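Local structure of mitochondrial edited mRNA stability factor 1 (Trypanosoma brucei, 6NL1) at residues D318-L321 with L322-S325; R331-A334 with Q335-P339; Q307-P310 with L311-R315; I255-L258 with W259-T262. The protein probably acts as a Nudix-type enzyme that processes the 5' ends of mitochondrial mRNAs and contributes to edited mRNA stability. All coordinates share one frame; numbering follows the deposited sequence.

Contact 1 (D318-L321 with L322-S325)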
loop_
_atom_site.group_PDB
_atom_site.type_symbol
_atom_site.label_atom_id
_atom_site.label_comp_id
_atom_site.label_asym_id
_atom_site.label_seq_id
_atom_site.Cartn_x
_atom_site.Cartn_y
_atom_site.Cartn_z
ATOM N N ASP A 318 24.859 -6.844 -7.105
ATOM C CA ASP A 318 26.167 -6.709 -7.763
ATOM C C ASP A 318 26.128 -5.526 -8.732
ATOM O O ASP A 318 25.546 -5.622 -9.810
ATOM C CB ASP A 318 26.502 -8.004 -8.515
ATOM C CG ASP A 318 27.885 -7.989 -9.144
ATOM O OD1 ASP A 318 28.432 -6.896 -9.421
ATOM O OD2 ASP A 318 28.428 -9.091 -9.370
ATOM N N ALA A 319 26.740 -4.413 -8.346
ATOM C CA ALA A 319 26.656 -3.185 -9.132
ATOM C C ALA A 319 27.169 -3.370 -10.560
ATOM O O ALA A 319 26.557 -2.890 -11.513
ATOM C CB ALA A 319 27.395 -2.047 -8.436
ATOM N N ARG A 320 28.296 -4.066 -10.694
ATOM C CA ARG A 320 28.881 -4.370 -11.997
ATOM C C ARG A 320 27.848 -5.057 -12.892
ATOM O O ARG A 320 27.595 -4.635 -14.025
ATOM C CB ARG A 320 30.108 -5.280 -11.828
ATOM C CG ARG A 320 31.101 -4.843 -10.741
ATOM C CD ARG A 320 32.139 -5.939 -10.440
ATOM N NE ARG A 320 31.619 -6.997 -9.569
ATOM C CZ ARG A 320 32.294 -8.095 -9.228
ATOM N NH1 ARG A 320 33.520 -8.298 -9.691
ATOM N NH2 ARG A 320 31.739 -8.999 -8.427
ATOM N N LEU A 321 27.254 -6.120 -12.363
ATOM C CA LEU A 321 26.254 -6.893 -13.083
ATOM C C LEU A 321 25.002 -6.059 -13.388
ATOM O O LEU A 321 24.542 -6.003 -14.525
ATOM C CB LEU A 321 25.874 -8.119 -12.249
ATOM C CG LEU A 321 25.226 -9.333 -12.922
ATOM C CD1 LEU A 321 23.738 -9.120 -13.137
ATOM C CD2 LEU A 321 25.932 -9.659 -14.235
ATOM N N LEU A 322 24.460 -5.403 -12.366
ATOM C CA LEU A 322 23.192 -4.694 -12.499
ATOM C C LEU A 322 23.272 -3.561 -13.529
ATOM O O LEU A 322 22.278 -3.238 -14.172
ATOM C CB LEU A 322 22.732 -4.152 -11.136
ATOM C CG LEU A 322 21.328 -3.541 -11.044
ATOM C CD1 LEU A 322 20.294 -4.601 -11.357
ATOM C CD2 LEU A 322 21.072 -2.950 -9.655
ATOM N N ARG A 323 24.449 -2.963 -13.704
ATOM C CA ARG A 323 24.553 -1.889 -14.688
ATOM C C ARG A 323 24.556 -2.402 -16.131
ATOM O O ARG A 323 24.540 -1.617 -17.074
ATOM C CB ARG A 323 25.708 -0.919 -14.399
ATOM C CG ARG A 323 27.088 -1.522 -14.317
ATOM C CD ARG A 323 28.115 -0.413 -14.089
ATOM N NE ARG A 323 29.478 -0.921 -13.957
ATOM C CZ ARG A 323 30.085 -1.145 -12.795
ATOM N NH1 ARG A 323 29.450 -0.904 -11.655
ATOM N NH2 ARG A 323 31.329 -1.607 -12.771
ATOM N N GLN A 324 24.530 -3.720 -16.287
ATOM C CA GLN A 324 24.404 -4.349 -17.595
ATOM C C GLN A 324 22.961 -4.768 -17.884
ATOM O O GLN A 324 22.673 -5.329 -18.939
ATOM C CB GLN A 324 25.328 -5.570 -17.691
ATOM C CG GLN A 324 26.813 -5.254 -17.477
ATOM C CD GLN A 324 27.336 -4.197 -18.440
ATOM O OE1 GLN A 324 27.191 -4.323 -19.657
ATOM N NE2 GLN A 324 27.943 -3.147 -17.896
ATOM N N SER A 325 22.051 -4.501 -16.951
ATOM C CA SER A 325 20.637 -4.797 -17.175
ATOM C C SER A 325 20.079 -4.045 -18.389
ATOM O O SER A 325 20.465 -2.906 -18.649
ATOM C CB SER A 325 19.826 -4.426 -15.932
ATOM O OG SER A 325 18.430 -4.547 -16.184
#
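Three backbone hydrogen bonds join Asp318-Leu321 to Leu322-Ser325. Leu322 N donates to Asp318 O at 2.8 Å with an almost straight N-H (169°), and Arg323 N reaches Ala319 O at 3.0 Å; both span four residues, as in an alpha-helix. The next bond, from Gln324 N to Leu321 O (2.9 Å), spans only three, which shows the coil tightening as it ends.

The polar side chains gather at the start of the turn. OD1 of Asp318 accepts a weak, long bond from Leu321 N (3.3 Å), the capping bond of an N-cap residue. The same oxygen forms a salt bridge with NE of Arg320 at 3.2 Å on its syn side, the nitrogen lying 22° out of the carboxylate plane. Two N-H groups thus converge on one carboxylate oxygen.

Packing is carried mainly by Arg323. Its first torsion (58°) places CG between the backbone N and the carbonyl carbon, and the extended chain then runs back along the helix, laying one guanidinium face over Arg320; Arg323 CZ comes within 3.5 Å of Arg320 CA. Gln324 follows more modestly, with CG 3.6 Å from Arg320 O. Leu322 instead packs on Asp330, Trp333 and Ala334 of helix 328-336.

Ser325 completes a type I beta turn begun at Leu322, and its OG bonds to Asp327 N and Asp330. The whole is a short, surface-exposed helix with an aspartate N-cap, closed by a beta turn leading into helix 328-336.

Contact 2 (R331-A334 with Q335-P339)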
loop_
_atom_site.group_PDB
_atom_site.type_symbol
_atom_site.label_atom_id
_atom_site.label_comp_id
_atom_site.label_asym_id
_atom_site.label_seq_id
_atom_site.Cartn_x
_atom_site.Cartn_y
_atom_site.Cartn_z
ATOM N N ARG A 331 19.825 0.126 -14.347
ATOM C CA ARG A 331 21.137 0.741 -14.574
ATOM C C ARG A 331 21.317 2.043 -13.796
ATOM O O ARG A 331 22.396 2.315 -13.259
ATOM C CB ARG A 331 21.397 0.957 -16.072
ATOM C CG ARG A 331 21.210 -0.313 -16.909
ATOM C CD ARG A 331 21.776 -0.183 -18.325
ATOM N NE ARG A 331 21.142 0.888 -19.092
ATOM C CZ ARG A 331 20.053 0.742 -19.846
ATOM N NH1 ARG A 331 19.453 -0.439 -19.951
ATOM N NH2 ARG A 331 19.565 1.786 -20.507
ATOM N N ALA A 332 20.261 2.843 -13.731
ATOM C CA ALA A 332 20.296 4.060 -12.928
ATOM C C ALA A 332 20.456 3.679 -11.451
ATOM O O ALA A 332 21.173 4.332 -10.703
ATOM C CB ALA A 332 19.026 4.874 -13.140
ATOM N N TRP A 333 19.775 2.615 -11.040
ATOM C CA TRP A 333 19.860 2.126 -9.666
ATOM C C TRP A 333 21.281 1.674 -9.331
ATOM O O TRP A 333 21.809 1.992 -8.265
ATOM C CB TRP A 333 18.866 0.978 -9.458
ATOM C CG TRP A 333 18.613 0.644 -8.024
ATOM C CD1 TRP A 333 19.039 -0.461 -7.355
ATOM C CD2 TRP A 333 17.872 1.429 -7.077
ATOM N NE1 TRP A 333 18.613 -0.417 -6.049
ATOM C CE2 TRP A 333 17.895 0.733 -5.852
ATOM C CE3 TRP A 333 17.192 2.651 -7.147
ATOM C CZ2 TRP A 333 17.270 1.217 -4.704
ATOM C CZ3 TRP A 333 16.566 3.129 -6.009
ATOM C CH2 TRP A 333 16.607 2.409 -4.804
ATOM N N ALA A 334 21.904 0.932 -10.240
ATOM C CA ALA A 334 23.271 0.463 -10.011
ATOM C C ALA A 334 24.205 1.661 -9.886
ATOM O O ALA A 334 25.170 1.656 -9.129
ATOM C CB ALA A 334 23.722 -0.444 -11.156
ATOM N N GLN A 335 23.898 2.700 -10.636
ATOM C CA GLN A 335 24.733 3.888 -10.668
ATOM C C GLN A 335 24.568 4.727 -9.400
ATOM O O GLN A 335 25.544 5.212 -8.845
ATOM C CB GLN A 335 24.350 4.708 -11.898
ATOM C CG GLN A 335 25.225 5.887 -12.233
ATOM C CD GLN A 335 24.746 6.571 -13.507
ATOM O OE1 GLN A 335 24.819 7.796 -13.640
ATOM N NE2 GLN A 335 24.236 5.772 -14.449
ATOM N N LEU A 336 23.332 4.870 -8.929
ATOM C CA LEU A 336 23.016 5.867 -7.909
ATOM C C LEU A 336 22.686 5.313 -6.525
ATOM O O LEU A 336 22.877 5.998 -5.522
ATOM C CB LEU A 336 21.838 6.726 -8.385
ATOM C CG LEU A 336 22.101 7.597 -9.615
ATOM C CD1 LEU A 336 20.799 8.205 -10.102
ATOM C CD2 LEU A 336 23.145 8.685 -9.306
ATOM N N ALA A 337 22.165 4.095 -6.458
ATOM C CA ALA A 337 21.730 3.563 -5.171
ATOM C C ALA A 337 22.888 2.984 -4.358
ATOM O O ALA A 337 23.887 2.527 -4.908
ATOM C CB ALA A 337 20.631 2.530 -5.361
ATOM N N ASP A 338 22.745 3.032 -3.039
ATOM C CA ASP A 338 23.748 2.483 -2.140
ATOM C C ASP A 338 23.328 1.064 -1.762
ATOM O O ASP A 338 22.299 0.870 -1.118
ATOM C CB ASP A 338 23.868 3.353 -0.885
ATOM C CG ASP A 338 24.963 2.882 0.056
ATOM O OD1 ASP A 338 25.427 1.731 -0.080
ATOM O OD2 ASP A 338 25.363 3.670 0.936
ATOM N N PRO A 339 24.118 0.066 -2.180
ATOM C CA PRO A 339 23.740 -1.331 -1.936
ATOM C C PRO A 339 23.613 -1.674 -0.446
ATOM O O PRO A 339 22.884 -2.603 -0.107
ATOM C CB PRO A 339 24.860 -2.135 -2.619
ATOM C CG PRO A 339 25.962 -1.158 -2.881
ATOM C CD PRO A 339 25.360 0.196 -2.966
HETATM O O HOH W 1 25.033 0.505 -6.782
#
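Trp333 and Ala337 meet because the indole CG stands anti to its backbone N (chi1 -165°) and chi2 of -108° then turns one ring face to Ala337, the residue four positions on. The methyl of Ala337 takes that face. Its CB is 3.4 Å from the centroid of the five-membered ring and only 17° off the ring normal, a CH-pi contact; the nearest ring atom is Trp333 CE2, at 3.3 Å from Ala337 CB, so the fit is close.

The backbone sets this spacing. Ala337 N donates to Trp333 O at 2.8 Å, while Leu336 N pairs with Ala332 O at 2.8 Å and only weakly with Trp333 O. Gln335 N to Arg331 O (3.0 Å) is the preceding rung. These bonds mark the C-terminal turn of helix 328-336 within the Nudix domain: Ala337 is the first residue to leave helical backbone angles, and there the chain departs toward Pro339.

A water bridges the end of the turn, donating to Ala334 O at 2.6 Å and to Ala337 O at 3.0 Å, thereby serving two carbonyls where the helix breaks off. Beyond the two segments, Arg221 makes a cation-pi contact with Trp333, and Trp317 also meets the indole ring. Ala332 packs against Met350 and Leu354 of helix 348-354, and Ala337 also touches Ala344 of strand 343-346.

Contact 3 (Q307-P310 with L311-R315)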
loop_
_atom_site.group_PDB
_atom_site.type_symbol
_atom_site.label_atom_id
_atom_site.label_comp_id
_atom_site.label_asym_id
_atom_site.label_seq_id
_atom_site.Cartn_x
_atom_site.Cartn_y
_atom_site.Cartn_z
ATOM N N GLN A 307 14.515 -0.745 8.548
ATOM C CA GLN A 307 14.686 -1.203 9.913
ATOM C C GLN A 307 13.737 -2.362 10.154
ATOM O O GLN A 307 13.904 -3.137 11.086
ATOM C CB GLN A 307 14.361 -0.064 10.879
ATOM C CG GLN A 307 15.188 1.177 10.620
ATOM C CD GLN A 307 16.658 0.907 10.838
ATOM O OE1 GLN A 307 17.060 0.533 11.934
ATOM N NE2 GLN A 307 17.464 1.063 9.794
ATOM N N VAL A 308 12.735 -2.464 9.295
ATOM C CA VAL A 308 11.703 -3.477 9.410
ATOM C C VAL A 308 11.638 -4.244 8.093
ATOM O O VAL A 308 11.620 -3.636 7.026
ATOM C CB VAL A 308 10.347 -2.819 9.701
ATOM C CG1 VAL A 308 9.216 -3.846 9.689
ATOM C CG2 VAL A 308 10.409 -2.084 11.039
ATOM N N VAL A 309 11.633 -5.575 8.180
ATOM C CA VAL A 309 11.694 -6.474 7.019
ATOM C C VAL A 309 12.673 -6.032 5.911
ATOM O O VAL A 309 12.315 -5.940 4.739
ATOM C CB VAL A 309 10.285 -6.794 6.441
ATOM C CG1 VAL A 309 9.431 -7.510 7.493
ATOM C CG2 VAL A 309 9.591 -5.541 5.943
ATOM N N PRO A 310 13.931 -5.797 6.289
ATOM C CA PRO A 310 14.953 -5.320 5.351
ATOM C C PRO A 310 15.145 -6.218 4.124
ATOM O O PRO A 310 15.598 -5.722 3.093
ATOM C CB PRO A 310 16.228 -5.266 6.210
ATOM C CG PRO A 310 15.947 -6.180 7.383
ATOM C CD PRO A 310 14.479 -6.056 7.636
ATOM N N LEU A 311 14.798 -7.498 4.213
ATOM C CA LEU A 311 15.025 -8.429 3.097
ATOM C C LEU A 311 13.953 -8.314 2.016
ATOM O O LEU A 311 14.074 -8.897 0.941
ATOM C CB LEU A 311 15.119 -9.880 3.588
ATOM C CG LEU A 311 16.373 -10.235 4.396
ATOM C CD1 LEU A 311 16.243 -11.616 5.030
ATOM C CD2 LEU A 311 17.644 -10.124 3.543
ATOM N N GLN A 312 12.903 -7.560 2.312
ATOM C CA GLN A 312 11.901 -7.253 1.304
ATOM C C GLN A 312 12.302 -6.087 0.396
ATOM O O GLN A 312 11.495 -5.632 -0.403
ATOM C CB GLN A 312 10.558 -6.961 1.974
ATOM C CG GLN A 312 9.908 -8.216 2.570
ATOM C CD GLN A 312 8.549 -7.942 3.190
ATOM O OE1 GLN A 312 7.846 -6.999 2.802
ATOM N NE2 GLN A 312 8.174 -8.765 4.168
ATOM N N TYR A 313 13.539 -5.606 0.515
ATOM C CA TYR A 313 13.992 -4.476 -0.301
ATOM C C TYR A 313 15.265 -4.851 -1.041
ATOM O O TYR A 313 16.053 -5.634 -0.533
ATOM C CB TYR A 313 14.236 -3.237 0.574
ATOM C CG TYR A 313 12.999 -2.785 1.295
ATOM C CD1 TYR A 313 12.654 -3.343 2.518
ATOM C CD2 TYR A 313 12.159 -1.815 0.747
ATOM C CE1 TYR A 313 11.513 -2.952 3.186
ATOM C CE2 TYR A 313 11.001 -1.415 1.416
ATOM C CZ TYR A 313 10.688 -1.998 2.637
ATOM O OH TYR A 313 9.560 -1.625 3.324
ATOM N N MET A 314 15.477 -4.295 -2.232
ATOM C CA MET A 314 16.736 -4.546 -2.933
ATOM C C MET A 314 17.883 -4.001 -2.115
ATOM O O MET A 314 17.877 -2.831 -1.721
ATOM C CB MET A 314 16.766 -3.901 -4.315
ATOM C CG MET A 314 15.902 -4.559 -5.344
ATOM S SD MET A 314 16.177 -3.829 -6.986
ATOM C CE MET A 314 17.814 -4.474 -7.378
ATOM N N ARG A 315 18.872 -4.851 -1.865
ATOM C CA ARG A 315 20.058 -4.466 -1.108
ATOM C C ARG A 315 21.195 -5.377 -1.536
ATOM O O ARG A 315 20.947 -6.492 -1.982
ATOM C CB ARG A 315 19.807 -4.610 0.403
ATOM C CG ARG A 315 18.832 -3.572 0.974
ATOM C CD ARG A 315 18.533 -3.790 2.461
ATOM N NE ARG A 315 19.752 -3.772 3.277
ATOM C CZ ARG A 315 20.426 -4.863 3.637
ATOM N NH1 ARG A 315 19.999 -6.064 3.263
ATOM N NH2 ARG A 315 21.522 -4.755 4.376
#
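Leu311, together with Pro310, occupies the middle of a short 3-10 turn whose two ends, Val309 and Gln312, are joined through their backbones.

At Gln312 the turn closes. Its backbone N donates to Val309 O at 3.0 Å, 160° at the hydrogen, yet from well above the carbonyl plane (44° out of it), consistent with the short three-residue span. The side chain, extended beyond CG, brings its terminal amide across the Val309 side chain: Gln312 NE2 is 3.7 Å from Val309 CB, and Gln312 CD is 3.8 Å from Val309 CG2. Val309 itself has left-handed backbone angles, directly before the proline.

Tyr313 N repeats the pattern with a weak bond to Pro310 O (3.3 Å). Its CG lies anti to the carbonyl carbon (chi1 -60°), and the ring comes back beside the first segment edge on, with Tyr313 CD1 3.4 Å from Val309 O; Tyr313 CE1 also touches Val309 CG2 at 4.2 Å. Arg315, last in order, bends at chi3 and lays CD 3.6 Å from Pro310 O.

The loop sits between helix 250-262 and strand 216-223. Gln307 and Val308 make backbone bonds to Glu260, Gln312 and Met314 pair with Ile223 and Arg221, and Tyr313, packed on Leu220 and Arg222 of the strand, hydrogen-bonds through its OH to Glu261 of the helix.

Contact 4 (I255-L258 with W259-T262)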
loop_
_atom_site.group_PDB
_atom_site.type_symbol
_atom_site.label_atom_id
_atom_site.label_comp_id
_atom_site.label_asym_id
_atom_site.label_seq_id
_atom_site.Cartn_x
_atom_site.Cartn_y
_atom_site.Cartn_z
ATOM N N ILE A 255 5.328 9.444 9.181
ATOM C CA ILE A 255 6.555 9.591 9.951
ATOM C C ILE A 255 7.066 8.244 10.462
ATOM O O ILE A 255 8.258 7.953 10.374
ATOM C CB ILE A 255 6.368 10.593 11.114
ATOM C CG1 ILE A 255 6.128 12.005 10.555
ATOM C CG2 ILE A 255 7.578 10.577 12.047
ATOM C CD1 ILE A 255 5.735 13.032 11.609
ATOM N N ARG A 256 6.158 7.418 10.975
ATOM C CA ARG A 256 6.523 6.102 11.493
ATOM C C ARG A 256 7.091 5.214 10.388
ATOM O O ARG A 256 8.121 4.565 10.564
ATOM C CB ARG A 256 5.302 5.416 12.125
ATOM C CG ARG A 256 5.542 3.943 12.528
ATOM C CD ARG A 256 4.265 3.275 13.086
ATOM N NE ARG A 256 3.154 3.324 12.131
ATOM C CZ ARG A 256 2.979 2.459 11.133
ATOM N NH1 ARG A 256 3.831 1.454 10.948
ATOM N NH2 ARG A 256 1.948 2.593 10.316
ATOM N N THR A 257 6.419 5.187 9.243
ATOM C CA THR A 257 6.813 4.265 8.185
ATOM C C THR A 257 8.008 4.765 7.384
ATOM O O THR A 257 8.698 3.971 6.761
ATOM C CB THR A 257 5.626 3.881 7.262
ATOM O OG1 THR A 257 5.088 5.050 6.638
ATOM C CG2 THR A 257 4.529 3.192 8.082
ATOM N N LEU A 258 8.252 6.077 7.395
ATOM C CA LEU A 258 9.517 6.598 6.879
ATOM C C LEU A 258 10.659 5.972 7.676
ATOM O O LEU A 258 11.635 5.477 7.107
ATOM C CB LEU A 258 9.602 8.120 7.012
ATOM C CG LEU A 258 11.019 8.692 6.845
ATOM C CD1 LEU A 258 11.540 8.476 5.415
ATOM C CD2 LEU A 258 11.046 10.169 7.189
ATOM N N TRP A 259 10.535 5.997 9.003
ATOM C CA TRP A 259 11.565 5.399 9.853
ATOM C C TRP A 259 11.748 3.903 9.562
ATOM O O TRP A 259 12.874 3.421 9.445
ATOM C CB TRP A 259 11.276 5.615 11.343
ATOM C CG TRP A 259 12.361 5.032 12.182
ATOM C CD1 TRP A 259 13.542 5.630 12.520
ATOM C CD2 TRP A 259 12.405 3.708 12.741
ATOM N NE1 TRP A 259 14.307 4.768 13.273
ATOM C CE2 TRP A 259 13.633 3.584 13.423
ATOM C CE3 TRP A 259 11.518 2.623 12.740
ATOM C CZ2 TRP A 259 14.001 2.416 14.104
ATOM C CZ3 TRP A 259 11.883 1.463 13.419
ATOM C CH2 TRP A 259 13.113 1.370 14.090
ATOM N N GLU A 260 10.643 3.176 9.427
ATOM C CA GLU A 260 10.708 1.737 9.145
ATOM C C GLU A 260 11.460 1.416 7.856
ATOM O O GLU A 260 12.131 0.388 7.763
ATOM C CB GLU A 260 9.306 1.110 9.110
ATOM C CG GLU A 260 8.598 1.166 10.464
ATOM C CD GLU A 260 7.234 0.489 10.477
ATOM O OE1 GLU A 260 6.845 -0.161 9.475
ATOM O OE2 GLU A 260 6.544 0.609 11.510
ATOM N N GLU A 261 11.364 2.292 6.860
ATOM C CA GLU A 261 11.987 1.993 5.572
ATOM C C GLU A 261 13.384 2.575 5.409
ATOM O O GLU A 261 14.158 2.083 4.588
ATOM C CB GLU A 261 11.073 2.388 4.400
ATOM C CG GLU A 261 9.791 1.544 4.329
ATOM C CD GLU A 261 9.046 1.668 2.996
ATOM O OE1 GLU A 261 8.970 2.787 2.451
ATOM O OE2 GLU A 261 8.534 0.636 2.494
ATOM N N THR A 262 13.721 3.588 6.210
ATOM C CA THR A 262 14.962 4.323 5.990
ATOM C C THR A 262 15.783 4.550 7.241
ATOM O O THR A 262 16.977 4.844 7.158
ATOM C CB THR A 262 14.685 5.711 5.387
ATOM O OG1 THR A 262 14.025 6.519 6.366
ATOM C CG2 THR A 262 13.808 5.596 4.146
#
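Arg256 and Glu260, one helical turn apart, meet aslant, their flat groups steeply inclined (62° between guanidinium and carboxylate planes). Arg256 NH1 meets Glu260 OE2 at 2.9 Å, in the guanidinium plane but 45° out of that of the carboxylate, a salt bridge oriented on the arginine side alone. The arginine gets there with CG anti to the backbone N (chi1 172°) and a bend at chi3, while the glutamate chain is extended. Thr257 CG2 lies over one guanidinium face, displaced toward its rim. Glu248 engages Arg256 NE and Lys242 engages Glu260 OE1, second partners that limit rotation of both charged groups.

Leu258 and Thr262 repeat the spacing: Thr262 OG1 donates to Leu258 O at 2.7 Å from above the carbonyl plane, and Leu258 CD1 lies 3.3 Å from that hydroxyl. Thr262 OG1 also accepts a bond from Ile264 N.

The Glu261 carboxylate is held by Lys238, Gly241 and Tyr313; its side chain is about 6 Å from that of Arg202, which binds GDP in another structure of this protein. Arg256-Glu261 matches the RExxEE core of the Nudix box, except for Thr257 at the first glutamate position; in Nudix hydrolases this helix carries the catalytic motif, a correspondence inferred here from sequence.

Overall arrangement
Along the chain the order is contact 4, contact 3, contact 1, contact 2, all within the Nudix domain. Contacts 3 and 4 adjoin, their centres 12 Å apart: Gln307 N of the loop lies 2.8 Å from Glu260 O, so the loop is joined directly to helix 250-262. Contacts 1 and 2 (centres 9 Å apart) lie on successive helices, 319-322 and 328-336, and Ser325 O stands 3.0 Å from Arg331 NH1. Met314 links the two pairs by packing near Leu322 and Trp333. Contact 4 touches neither contact 1 nor contact 2; its nearest atoms are about 17 Å from contact 1 and about 10 Å from contact 2. The loop thus connects the GDP-site side to the peripheral helices.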